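Local coordinates for putative poly(3-hydroxybutyrate) depolymerase LpqC (PDB 3D0K), which probably hydrolyses ester bonds, as a putative poly(3-hydroxybutyrate) depolymerase of alpha/beta-hydrolase type, at residues T10-I15 and L128-A133; F153-M158 and A172-Y177. All coordinates share one frame; numbering follows the deposited sequence.

Interaction 1. Residues T10-I15 and L128-A133; sequences TNADRI and LANIRA
Ala12 and Asn130 mark the crossing of two helices, with their CA atoms 4.6 Å apart. The axes of the segments 11-15 and 128-133 come within 7.9 Å and cross at -65°.

Van der Waals contacts make up most of the direct touching. The methyl of Ala12 touches two neighbours: its CB is 3.5 Å from the polar atom Asn130 OD1 and 3.7 Å from Ala133 CB. With alanine at both positions, Ala12 and Ala133 meet methyl to methyl. Ile15 lies across Asn130 and Ile131 at about a right angle to both side chains. Its CD1 end touches Asn130 CB at 3.7 Å. Its CG2 branch is anti to the backbone N and meets Ile131 CG1 more loosely, at 4.2 Å. Tyr29 of strand 23-29 also packs on Ile15.

The polar link runs through one water. It accepts from Ala12 N and donates to Asn130 OD1, 2.7 Å away. Ala12 N lies in the first turn of its helix, so the water gives this early amide a partner. The other end of the Asn130 amide, ND2, passes by Asn11 CB and bonds to the hydroxyl of Tyr29. Asn11 ND2 in turn bonds to Leu30 O.

The start of the helix has its own bonds. Asp13 N donates to Thr10 OG1, and Thr10 N donates to Asp13 OD2 at 3.0 Å, from above the carboxylate plane.

This reciprocal pair is a capping box. It starts the N-terminal helix 11-18, which crosses the C-terminal end of helix 122-133 beside the outermost strand 23-29 of the alpha-beta-alpha sandwich.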
loop_
_atom_site.group_PDB
_atom_site.type_symbol
_atom_site.label_atom_id
_atom_site.label_comp_id
_atom_site.label_asym_id
_atom_site.label_seq_id
_atom_site.Cartn_x
_atom_site.Cartn_y
_atom_site.Cartn_z
ATOM N N THR A 10 1.311 3.176 26.595
ATOM C CA THR A 10 2.041 3.232 25.345
ATOM C C THR A 10 1.041 2.933 24.220
ATOM O O THR A 10 -0.105 2.481 24.494
ATOM C CB THR A 10 3.148 2.168 25.336
ATOM O OG1 THR A 10 2.518 0.881 25.414
ATOM C CG2 THR A 10 4.067 2.325 26.580
ATOM N N ASN A 11 1.474 3.167 22.981
ATOM C CA ASN A 11 0.694 2.779 21.797
ATOM C C ASN A 11 0.371 1.289 21.786
ATOM O O ASN A 11 -0.729 0.910 21.408
ATOM C CB ASN A 11 1.406 3.149 20.495
ATOM C CG ASN A 11 1.192 4.609 20.112
ATOM O OD1 ASN A 11 0.194 5.221 20.519
ATOM N ND2 ASN A 11 2.124 5.173 19.352
ATOM N N ALA A 12 1.313 0.457 22.255
ATOM C CA ALA A 12 1.047 -0.995 22.328
ATOM C C ALA A 12 -0.080 -1.266 23.341
ATOM O O ALA A 12 -0.983 -2.056 23.052
ATOM C CB ALA A 12 2.300 -1.764 22.699
ATOM N N ASP A 13 -0.036 -0.608 24.507
ATOM C CA ASP A 13 -1.103 -0.768 25.532
ATOM C C ASP A 13 -2.453 -0.369 24.972
ATOM O O ASP A 13 -3.407 -1.093 25.121
ATOM C CB ASP A 13 -0.847 0.035 26.805
ATOM C CG ASP A 13 0.450 -0.343 27.490
ATOM O OD1 ASP A 13 0.786 -1.562 27.478
ATOM O OD2 ASP A 13 1.129 0.579 28.047
ATOM N N ARG A 14 -2.502 0.785 24.317
ATOM C CA ARG A 14 -3.742 1.251 23.641
ATOM C C ARG A 14 -4.297 0.247 22.658
ATOM O O ARG A 14 -5.498 -0.073 22.692
ATOM C CB ARG A 14 -3.548 2.621 22.984
ATOM C CG ARG A 14 -3.656 3.712 24.032
ATOM C CD ARG A 14 -3.602 5.128 23.451
ATOM N NE ARG A 14 -2.211 5.515 23.277
ATOM C CZ ARG A 14 -1.446 6.068 24.215
ATOM N NH1 ARG A 14 -1.923 6.337 25.434
ATOM N NH2 ARG A 14 -0.183 6.348 23.930
ATOM N N ILE A 15 -3.407 -0.296 21.835
ATOM C CA ILE A 15 -3.800 -1.250 20.805
ATOM C C ILE A 15 -4.326 -2.524 21.470
ATOM O O ILE A 15 -5.253 -3.134 20.976
ATOM C CB ILE A 15 -2.636 -1.564 19.798
ATOM C CG1 ILE A 15 -2.392 -0.361 18.880
ATOM C CG2 ILE A 15 -2.972 -2.838 18.940
ATOM C CD1 ILE A 15 -1.167 -0.479 18.014
ATOM N N LEU A 128 2.775 -1.914 13.049
ATOM C CA LEU A 128 2.905 -3.403 13.151
ATOM C C LEU A 128 3.680 -3.816 14.405
ATOM O O LEU A 128 3.309 -4.773 15.095
ATOM C CB LEU A 128 3.540 -4.030 11.883
ATOM C CG LEU A 128 2.675 -3.939 10.587
ATOM C CD1 LEU A 128 3.482 -4.280 9.305
ATOM C CD2 LEU A 128 1.419 -4.817 10.700
ATOM N N ALA A 129 4.749 -3.092 14.720
ATOM C CA ALA A 129 5.577 -3.475 15.895
ATOM C C ALA A 129 4.742 -3.311 17.184
ATOM O O ALA A 129 4.890 -4.075 18.163
ATOM C CB ALA A 129 6.800 -2.578 15.950
ATOM N N ASN A 130 3.857 -2.313 17.184
ATOM C CA ASN A 130 2.969 -2.105 18.277
ATOM C C ASN A 130 1.840 -3.118 18.433
ATOM O O ASN A 130 1.477 -3.464 19.588
ATOM C CB ASN A 130 2.529 -0.642 18.353
ATOM C CG ASN A 130 3.572 0.212 19.064
ATOM O OD1 ASN A 130 4.097 -0.183 20.097
ATOM N ND2 ASN A 130 3.876 1.360 18.514
ATOM N N ILE A 131 1.334 -3.602 17.302
ATOM C CA ILE A 131 0.345 -4.705 17.266
ATOM C C ILE A 131 0.994 -5.948 17.853
ATOM O O ILE A 131 0.399 -6.666 18.663
ATOM C CB ILE A 131 -0.170 -4.933 15.807
ATOM C CG1 ILE A 131 -1.012 -3.723 15.370
ATOM C CG2 ILE A 131 -1.005 -6.240 15.657
ATOM C CD1 ILE A 131 -1.563 -3.811 13.930
ATOM N N ARG A 132 2.241 -6.186 17.453
ATOM C CA ARG A 132 3.012 -7.289 18.043
ATOM C C ARG A 132 3.361 -7.138 19.536
ATOM O O ARG A 132 3.251 -8.110 20.288
ATOM C CB ARG A 132 4.279 -7.489 17.209
ATOM C CG ARG A 132 4.744 -8.927 17.045
ATOM C CD ARG A 132 5.828 -8.939 15.964
ATOM N NE ARG A 132 7.063 -8.279 16.394
ATOM C CZ ARG A 132 8.256 -8.876 16.443
ATOM N NH1 ARG A 132 8.393 -10.159 16.080
ATOM N NH2 ARG A 132 9.317 -8.191 16.862
ATOM N N ALA A 133 3.777 -5.945 19.970
ATOM C CA ALA A 133 4.036 -5.705 21.389
ATOM C C ALA A 133 2.742 -5.804 22.178
ATOM O O ALA A 133 2.778 -6.218 23.317
ATOM C CB ALA A 133 4.727 -4.331 21.622
HETATM O O HOH W 1 4.254 1.011 22.528
#

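Interaction 2. Residues F153-M158 and A172-Y177; sequences FVHRLM and ANPGWY. With SO4 (sulfate ion), chain E.
Arg156 reaches from helix 149-160 to Trp176 in the loop after strand 168-172. CB leaves the helix with CG anti to the carbonyl carbon (chi1 -69°). CG lies over one face of the His155 ring, offset toward its rim. From CG to NE the chain is extended. NE donates to Thr178 OG1 and NH1 to Gln152 OE1, which should limit rotation of the guanidinium. NH2 sits over one face of the Trp176 indole, 3.2 Å from Trp176 CE2. The two planes are 64° apart, so the guanidinium is tilted on the ring rather than laid flat.

His155 lies beside Arg156 on the same helix. Its other face carries Tyr177 CD1, and its CE1 is 3.4 Å from Tyr177 CA. The His155 and Tyr177 rings meet obliquely, with planes at 43°. Trp176 O lies near the His155 ring plane. Tyr177 also stacks on Tyr244.

Earlier in the loop, Gly175 N makes a weak hydrogen bond to sulfate O1. Arg237 and Gln152 also bind this ion, which probably came from the crystallisation liquor.

The arrangement joins the helix following a probable nucleophile elbow to the loop after the next parallel strand, as in alpha/beta-hydrolase folds.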
loop_
_atom_site.group_PDB
_atom_site.type_symbol
_atom_site.label_atom_id
_atom_site.label_comp_id
_atom_site.label_asym_id
_atom_site.label_seq_id
_atom_site.Cartn_x
_atom_site.Cartn_y
_atom_site.Cartn_z
ATOM N N PHE A 153 1.344 4.938 -2.557
ATOM C CA PHE A 153 1.964 4.819 -1.227
ATOM C C PHE A 153 2.717 3.497 -1.060
ATOM O O PHE A 153 3.867 3.492 -0.619
ATOM C CB PHE A 153 0.825 4.956 -0.203
ATOM C CG PHE A 153 1.237 4.938 1.256
ATOM C CD1 PHE A 153 1.421 3.718 1.935
ATOM C CD2 PHE A 153 1.318 6.136 1.976
ATOM C CE1 PHE A 153 1.743 3.704 3.276
ATOM C CE2 PHE A 153 1.612 6.108 3.365
ATOM C CZ PHE A 153 1.799 4.897 3.991
ATOM N N VAL A 154 2.064 2.384 -1.405
ATOM C CA VAL A 154 2.651 1.072 -1.188
ATOM C C VAL A 154 3.946 0.841 -1.991
ATOM O O VAL A 154 4.941 0.350 -1.429
ATOM C CB VAL A 154 1.586 -0.033 -1.415
ATOM C CG1 VAL A 154 2.212 -1.446 -1.612
ATOM C CG2 VAL A 154 0.552 0.007 -0.294
ATOM N N HIS A 155 3.951 1.193 -3.290
ATOM C CA HIS A 155 5.184 0.931 -4.087
ATOM C C HIS A 155 6.328 1.862 -3.702
ATOM O O HIS A 155 7.490 1.470 -3.772
ATOM C CB HIS A 155 4.954 0.877 -5.619
ATOM C CG HIS A 155 4.789 2.211 -6.283
ATOM N ND1 HIS A 155 5.833 2.858 -6.920
ATOM C CD2 HIS A 155 3.683 2.956 -6.522
ATOM C CE1 HIS A 155 5.379 3.984 -7.471
ATOM N NE2 HIS A 155 4.089 4.083 -7.205
ATOM N N ARG A 156 5.978 3.042 -3.204
ATOM C CA ARG A 156 6.995 4.017 -2.758
ATOM C C ARG A 156 7.488 3.599 -1.363
ATOM O O ARG A 156 8.630 3.836 -1.039
ATOM C CB ARG A 156 6.430 5.420 -2.717
ATOM C CG ARG A 156 6.166 5.921 -4.153
ATOM C CD ARG A 156 5.683 7.349 -4.220
ATOM N NE ARG A 156 5.432 7.601 -5.659
ATOM C CZ ARG A 156 4.408 8.270 -6.178
ATOM N NH1 ARG A 156 3.505 8.859 -5.401
ATOM N NH2 ARG A 156 4.294 8.382 -7.507
ATOM N N LEU A 157 6.614 2.980 -0.576
ATOM C CA LEU A 157 7.005 2.381 0.691
ATOM C C LEU A 157 8.062 1.288 0.410
ATOM O O LEU A 157 9.142 1.233 1.044
ATOM C CB LEU A 157 5.757 1.816 1.389
ATOM C CG LEU A 157 5.951 1.117 2.750
ATOM C CD1 LEU A 157 4.664 1.122 3.551
ATOM C CD2 LEU A 157 6.532 -0.340 2.686
HETATM N N MSE A 158 7.759 0.443 -0.560
HETATM C CA MSE A 158 8.689 -0.623 -0.974
HETATM C C MSE A 158 10.006 -0.096 -1.524
HETATM O O MSE A 158 11.029 -0.772 -1.376
HETATM C CB MSE A 158 8.022 -1.628 -1.928
HETATM C CG MSE A 158 6.837 -2.395 -1.209
HETATM SE SE MSE A 158 7.336 -3.281 0.458
HETATM C CE MSE A 158 8.174 -4.787 -0.493
ATOM N N ALA A 172 -2.354 -1.729 -6.279
ATOM C CA ALA A 172 -3.425 -1.926 -7.210
ATOM C C ALA A 172 -3.806 -0.588 -7.890
ATOM O O ALA A 172 -4.081 0.397 -7.196
ATOM C CB ALA A 172 -4.636 -2.536 -6.469
ATOM N N ASN A 173 -3.876 -0.549 -9.213
ATOM C CA ASN A 173 -4.247 0.719 -9.927
ATOM C C ASN A 173 -3.593 2.009 -9.387
ATOM O O ASN A 173 -4.294 2.990 -9.186
ATOM C CB ASN A 173 -5.801 0.949 -9.988
ATOM C CG ASN A 173 -6.535 -0.166 -10.734
ATOM O OD1 ASN A 173 -5.945 -0.830 -11.592
ATOM N ND2 ASN A 173 -7.812 -0.434 -10.344
ATOM N N PRO A 174 -2.267 2.025 -9.113
ATOM C CA PRO A 174 -1.692 3.344 -8.798
ATOM C C PRO A 174 -1.926 4.346 -9.941
ATOM O O PRO A 174 -1.816 3.950 -11.113
ATOM C CB PRO A 174 -0.169 3.060 -8.691
ATOM C CG PRO A 174 -0.102 1.579 -8.305
ATOM C CD PRO A 174 -1.240 0.950 -9.094
ATOM N N GLY A 175 -2.163 5.632 -9.602
ATOM C CA GLY A 175 -2.366 6.671 -10.631
ATOM C C GLY A 175 -1.084 6.931 -11.436
ATOM O O GLY A 175 -1.160 7.226 -12.617
ATOM N N TRP A 176 0.088 6.823 -10.806
ATOM C CA TRP A 176 1.369 6.950 -11.513
ATOM C C TRP A 176 2.472 6.423 -10.571
ATOM O O TRP A 176 2.192 6.095 -9.429
ATOM C CB TRP A 176 1.648 8.417 -11.946
ATOM C CG TRP A 176 2.130 9.295 -10.866
ATOM C CD1 TRP A 176 1.433 9.675 -9.736
ATOM C CD2 TRP A 176 3.410 9.947 -10.785
ATOM N NE1 TRP A 176 2.222 10.500 -8.966
ATOM C CE2 TRP A 176 3.418 10.711 -9.593
ATOM C CE3 TRP A 176 4.532 9.995 -11.627
ATOM C CZ2 TRP A 176 4.531 11.480 -9.184
ATOM C CZ3 TRP A 176 5.655 10.795 -11.220
ATOM C CH2 TRP A 176 5.631 11.509 -10.020
ATOM N N TYR A 177 3.703 6.355 -11.055
ATOM C CA TYR A 177 4.710 5.569 -10.359
ATOM C C TYR A 177 6.005 6.351 -10.220
ATOM O O TYR A 177 6.435 7.108 -11.111
ATOM C CB TYR A 177 5.026 4.289 -11.158
ATOM C CG TYR A 177 3.885 3.314 -11.293
ATOM C CD1 TYR A 177 3.782 2.204 -10.412
ATOM C CD2 TYR A 177 2.867 3.515 -12.249
ATOM C CE1 TYR A 177 2.736 1.313 -10.512
ATOM C CE2 TYR A 177 1.800 2.619 -12.349
ATOM C CZ TYR A 177 1.764 1.524 -11.471
ATOM O OH TYR A 177 0.726 0.649 -11.565
HETATM S S SO4 E . -4.612 8.134 -8.093
HETATM O O1 SO4 E . -3.619 7.147 -7.667
HETATM O O2 SO4 E . -3.904 9.418 -8.199
HETATM O O3 SO4 E . -5.230 7.878 -9.363
HETATM O O4 SO4 E . -5.602 8.416 -7.074
#

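The two interactions lie in different parts of one alpha-beta-alpha sandwich. Their centres are about 26 Å apart and their nearest atoms about 8 Å apart, so they do not touch. Interaction 1 is peripheral, with its centre about 20 Å from the centre of the chain, near the edge strand 23-29. The centre of interaction 2 is about 7 Å from the centre of the chain, and the contact is buried. Helix 122-133 leads through strand 142-147 to helix 149-160. The turn between these last two elements holds Ser148, which with His271 and Asp216 has the geometry of a probable catalytic triad. The side chain of Pro174 lies near this triad without touching it. The sulfate belongs to interaction 2.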